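Local coordinates for protein interleukin-20 receptor subunit beta (Homo sapiens, PDB 6DF3) that forms with IL20RA a receptor for the cytokines IL19, IL20 and IL24, and with IL22RA1 a receptor for IL20 and IL24, at residues T29-Q37 against W49-G60. The protein carries 1 engineered substitution. Residues are numbered along the deposited sequence; the frame is centred on the assembly and turned at random.
Sequences TVYYSVEYQ and WIPSSWCSLTEG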
loop_
_atom_site.group_PDB
_atom_site.type_symbol
_atom_site.label_atom_id
_atom_site.label_comp_id
_atom_site.label_asym_id
_atom_site.label_seq_id
_atom_site.Cartn_x
_atom_site.Cartn_y
_atom_site.Cartn_z
ATOM N N THR C 29 -22.577 -35.244 -1.953
ATOM C CA THR C 29 -22.622 -33.806 -1.817
ATOM C C THR C 29 -21.766 -33.183 -2.895
ATOM O O THR C 29 -20.618 -33.588 -3.123
ATOM C CB THR C 29 -22.186 -33.222 -0.456
ATOM O OG1 THR C 29 -20.863 -32.637 -0.553
ATOM C CG2 THR C 29 -22.354 -34.200 0.706
ATOM N N VAL C 30 -22.329 -32.177 -3.543
ATOM C CA VAL C 30 -21.664 -31.536 -4.664
ATOM C C VAL C 30 -20.687 -30.481 -4.158
ATOM O O VAL C 30 -20.988 -29.738 -3.190
ATOM C CB VAL C 30 -22.682 -30.925 -5.643
ATOM C CG1 VAL C 30 -21.978 -30.103 -6.735
ATOM C CG2 VAL C 30 -23.541 -32.047 -6.239
ATOM N N TYR C 31 -19.518 -30.456 -4.808
ATOM C CA TYR C 31 -18.526 -29.379 -4.617
ATOM C C TYR C 31 -18.439 -28.440 -5.835
ATOM O O TYR C 31 -18.805 -28.805 -6.954
ATOM C CB TYR C 31 -17.169 -30.016 -4.254
ATOM C CG TYR C 31 -17.147 -30.670 -2.841
ATOM C CD1 TYR C 31 -17.429 -29.890 -1.681
ATOM C CD2 TYR C 31 -16.823 -32.032 -2.654
ATOM C CE1 TYR C 31 -17.423 -30.455 -0.402
ATOM C CE2 TYR C 31 -16.810 -32.600 -1.359
ATOM C CZ TYR C 31 -17.102 -31.800 -0.251
ATOM O OH TYR C 31 -17.087 -32.282 1.024
ATOM N N TYR C 32 -17.982 -27.227 -5.617
ATOM C CA TYR C 32 -17.919 -26.243 -6.703
ATOM C C TYR C 32 -16.512 -25.674 -6.813
ATOM O O TYR C 32 -15.846 -25.547 -5.796
ATOM C CB TYR C 32 -18.928 -25.091 -6.422
ATOM C CG TYR C 32 -20.338 -25.565 -6.303
ATOM C CD1 TYR C 32 -21.051 -25.916 -7.430
ATOM C CD2 TYR C 32 -20.954 -25.718 -5.050
ATOM C CE1 TYR C 32 -22.340 -26.409 -7.346
ATOM C CE2 TYR C 32 -22.263 -26.193 -4.953
ATOM C CZ TYR C 32 -22.947 -26.541 -6.118
ATOM O OH TYR C 32 -24.217 -27.046 -6.083
ATOM N N SER C 33 -16.077 -25.269 -8.003
ATOM C CA SER C 33 -14.790 -24.518 -8.172
ATOM C C SER C 33 -15.059 -23.249 -8.924
ATOM O O SER C 33 -15.798 -23.260 -9.911
ATOM C CB SER C 33 -13.733 -25.342 -8.911
ATOM O OG SER C 33 -13.641 -26.618 -8.292
ATOM N N VAL C 34 -14.484 -22.160 -8.433
ATOM C CA VAL C 34 -14.605 -20.872 -9.088
ATOM C C VAL C 34 -13.279 -20.364 -9.698
ATOM O O VAL C 34 -12.255 -20.459 -9.053
ATOM C CB VAL C 34 -15.112 -19.823 -8.117
ATOM C CG1 VAL C 34 -15.219 -18.484 -8.809
ATOM C CG2 VAL C 34 -16.428 -20.276 -7.531
ATOM N N GLU C 35 -13.334 -19.806 -10.914
ATOM C CA GLU C 35 -12.170 -19.155 -11.509
ATOM C C GLU C 35 -12.549 -17.785 -12.063
ATOM O O GLU C 35 -13.724 -17.549 -12.278
ATOM C CB GLU C 35 -11.615 -20.009 -12.610
ATOM C CG GLU C 35 -11.050 -21.292 -12.056
ATOM C CD GLU C 35 -10.423 -22.158 -13.138
ATOM O OE1 GLU C 35 -10.678 -21.912 -14.341
ATOM O OE2 GLU C 35 -9.693 -23.121 -12.770
ATOM N N TYR C 36 -11.559 -16.898 -12.275
ATOM C CA TYR C 36 -11.824 -15.512 -12.730
ATOM C C TYR C 36 -10.785 -15.049 -13.700
ATOM O O TYR C 36 -9.713 -15.674 -13.823
ATOM C CB TYR C 36 -11.823 -14.555 -11.533
ATOM C CG TYR C 36 -10.465 -14.362 -10.824
ATOM C CD1 TYR C 36 -10.033 -15.232 -9.892
ATOM C CD2 TYR C 36 -9.625 -13.304 -11.149
ATOM C CE1 TYR C 36 -8.809 -15.068 -9.217
ATOM C CE2 TYR C 36 -8.382 -13.116 -10.531
ATOM C CZ TYR C 36 -7.989 -14.001 -9.557
ATOM O OH TYR C 36 -6.767 -13.890 -8.980
ATOM N N GLN C 37 -11.137 -14.009 -14.427
ATOM C CA GLN C 37 -10.243 -13.195 -15.231
ATOM C C GLN C 37 -10.560 -11.750 -14.945
ATOM O O GLN C 37 -11.745 -11.354 -14.896
ATOM C CB GLN C 37 -10.611 -13.292 -16.717
ATOM C CG GLN C 37 -10.426 -14.666 -17.265
ATOM C CD GLN C 37 -10.623 -14.745 -18.771
ATOM O OE1 GLN C 37 -11.567 -14.164 -19.296
ATOM N NE2 GLN C 37 -9.800 -15.515 -19.436
ATOM N N TRP C 49 -7.658 -18.522 -17.117
ATOM C CA TRP C 49 -8.473 -18.314 -15.957
ATOM C C TRP C 49 -7.665 -18.626 -14.734
ATOM O O TRP C 49 -6.810 -19.566 -14.690
ATOM C CB TRP C 49 -9.722 -19.219 -16.064
ATOM C CG TRP C 49 -10.641 -18.823 -17.235
ATOM C CD1 TRP C 49 -10.455 -19.132 -18.542
ATOM C CD2 TRP C 49 -11.832 -18.023 -17.176
ATOM N NE1 TRP C 49 -11.451 -18.544 -19.303
ATOM C CE2 TRP C 49 -12.301 -17.867 -18.496
ATOM C CE3 TRP C 49 -12.549 -17.422 -16.131
ATOM C CZ2 TRP C 49 -13.471 -17.196 -18.798
ATOM C CZ3 TRP C 49 -13.699 -16.686 -16.438
ATOM C CH2 TRP C 49 -14.153 -16.590 -17.760
ATOM N N ILE C 50 -7.886 -17.834 -13.701
ATOM C CA ILE C 50 -7.111 -17.961 -12.477
ATOM C C ILE C 50 -7.966 -18.570 -11.352
ATOM O O ILE C 50 -9.106 -18.168 -11.130
ATOM C CB ILE C 50 -6.660 -16.555 -12.056
ATOM C CG1 ILE C 50 -5.949 -15.922 -13.235
ATOM C CG2 ILE C 50 -5.851 -16.584 -10.758
ATOM C CD1 ILE C 50 -5.817 -14.450 -13.069
ATOM N N PRO C 51 -7.387 -19.501 -10.585
ATOM C CA PRO C 51 -8.137 -20.045 -9.458
ATOM C C PRO C 51 -8.448 -19.028 -8.410
ATOM O O PRO C 51 -7.593 -18.233 -8.056
ATOM C CB PRO C 51 -7.166 -21.101 -8.843
ATOM C CG PRO C 51 -6.298 -21.496 -9.988
ATOM C CD PRO C 51 -6.170 -20.294 -10.877
ATOM N N SER C 52 -9.664 -19.095 -7.900
ATOM C CA SER C 52 -10.119 -18.282 -6.823
ATOM C C SER C 52 -9.289 -18.548 -5.567
ATOM O O SER C 52 -8.807 -19.646 -5.350
ATOM C CB SER C 52 -11.565 -18.673 -6.535
ATOM O OG SER C 52 -12.091 -17.799 -5.544
ATOM N N SER C 53 -9.159 -17.543 -4.713
ATOM C CA SER C 53 -8.372 -17.697 -3.480
ATOM C C SER C 53 -9.006 -18.747 -2.541
ATOM O O SER C 53 -8.352 -19.703 -2.138
ATOM C CB SER C 53 -8.214 -16.341 -2.785
ATOM O OG SER C 53 -7.293 -15.481 -3.473
ATOM N N TRP C 54 -10.301 -18.618 -2.274
ATOM C CA TRP C 54 -10.975 -19.464 -1.265
ATOM C C TRP C 54 -11.966 -20.476 -1.782
ATOM O O TRP C 54 -12.656 -21.106 -0.956
ATOM C CB TRP C 54 -11.669 -18.590 -0.234
ATOM C CG TRP C 54 -10.752 -17.621 0.337
ATOM C CD1 TRP C 54 -10.852 -16.278 0.262
ATOM C CD2 TRP C 54 -9.538 -17.906 1.043
ATOM N NE1 TRP C 54 -9.790 -15.693 0.908
ATOM C CE2 TRP C 54 -8.969 -16.667 1.401
ATOM C CE3 TRP C 54 -8.868 -19.098 1.402
ATOM C CZ2 TRP C 54 -7.758 -16.563 2.117
ATOM C CZ3 TRP C 54 -7.681 -19.004 2.119
ATOM C CH2 TRP C 54 -7.130 -17.737 2.471
ATOM N N CYS C 55 -12.048 -20.669 -3.107
ATOM C CA CYS C 55 -13.043 -21.604 -3.682
ATOM C C CYS C 55 -12.591 -22.547 -4.742
ATOM O O CYS C 55 -13.066 -22.516 -5.856
ATOM C CB CYS C 55 -14.233 -20.831 -4.211
ATOM S SG CYS C 55 -14.870 -19.718 -2.948
ATOM N N SER C 56 -11.738 -23.462 -4.362
ATOM C CA SER C 56 -11.483 -24.619 -5.174
ATOM C C SER C 56 -12.063 -25.743 -4.316
ATOM O O SER C 56 -11.797 -25.819 -3.131
ATOM C CB SER C 56 -9.972 -24.708 -5.477
ATOM O OG SER C 56 -9.469 -23.438 -5.997
ATOM N N LEU C 57 -12.971 -26.524 -4.883
ATOM C CA LEU C 57 -13.696 -27.561 -4.166
ATOM C C LEU C 57 -14.475 -27.121 -2.862
ATOM O O LEU C 57 -14.765 -27.973 -2.018
ATOM C CB LEU C 57 -12.757 -28.769 -3.956
ATOM C CG LEU C 57 -12.312 -29.566 -5.219
ATOM C CD1 LEU C 57 -11.761 -28.752 -6.394
ATOM C CD2 LEU C 57 -11.281 -30.622 -4.836
ATOM N N THR C 58 -14.815 -25.815 -2.728
ATOM C CA THR C 58 -15.881 -25.289 -1.830
ATOM C C THR C 58 -17.249 -26.005 -1.975
ATOM O O THR C 58 -17.568 -26.558 -3.044
ATOM C CB THR C 58 -16.143 -23.781 -2.095
ATOM O OG1 THR C 58 -17.187 -23.286 -1.250
ATOM C CG2 THR C 58 -16.569 -23.477 -3.544
ATOM N N GLU C 59 -18.067 -25.955 -0.917
ATOM C CA GLU C 59 -19.272 -26.797 -0.810
ATOM C C GLU C 59 -20.574 -26.033 -1.026
ATOM O O GLU C 59 -21.423 -26.486 -1.767
ATOM C CB GLU C 59 -19.319 -27.535 0.542
ATOM C CG GLU C 59 -20.256 -28.734 0.534
ATOM C CD GLU C 59 -20.487 -29.355 1.916
ATOM O OE1 GLU C 59 -19.577 -30.034 2.449
ATOM O OE2 GLU C 59 -21.606 -29.199 2.463
ATOM N N GLY C 60 -20.756 -24.897 -0.369
ATOM C CA GLY C 60 -22.057 -24.192 -0.421
ATOM C C GLY C 60 -22.261 -23.615 -1.811
ATOM O O GLY C 60 -21.317 -23.626 -2.589
#
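Gln37 lies over one face of the Trp49 indole in the first fibronectin type III domain of this type II cytokine receptor. Here the short outer strand 50-51 pairs antiparallel with strand 31-37, and the loop after it follows the same strand. The Gln37 amide and the indole are nearly parallel, their planes 4° apart. Gln37 CG sits 3.7 Å from the centroid of the six-membered ring, a CH-pi contact. Gln37 CG is anti to the carbonyl carbon (chi1 -64°) and the chain runs on extended, which carries the amide across the ring. Its NE2 hydrogen-bonds to the carbonyls of Ser46 and Ile48, and its OE1 to Asn76, so the amide is fixed in rotation. Arg78 makes a cation-pi contact with the indole and a salt bridge with Glu35. With an alanine in place of Trp49, the Gln37 amide would probably lose its flat support and Arg78 its aromatic partner.

Tyr36 and Ile50 share the other face of the sheet from Glu35 and Pro51, and Ile50 CB lies over the Tyr36 ring, 4.0 Å from its centroid, a CH-pi contact. The Tyr36 OH hydrogen-bonds to a basic side chain of the chain of another protein. The backbones join here by hydrogen bonds, Ile50 N to Tyr36 O at 2.8 Å and Tyr36 N to Ile50 O at 3.0 Å. Further on, Ser52 N hydrogen-bonds to Val34 O.

The segment then loops out and returns at Cys55, which is disulfide-bonded to Cys63. Val34 N hydrogen-bonds to Cys55 O at 3.0 Å. Near the far end, Glu59 CG approaches Tyr31 CE1 at 3.4 Å, with ring and carboxylate planes 55° apart. The last hydrogen bond runs from Tyr32 N to Thr58 O, 2.7 Å long.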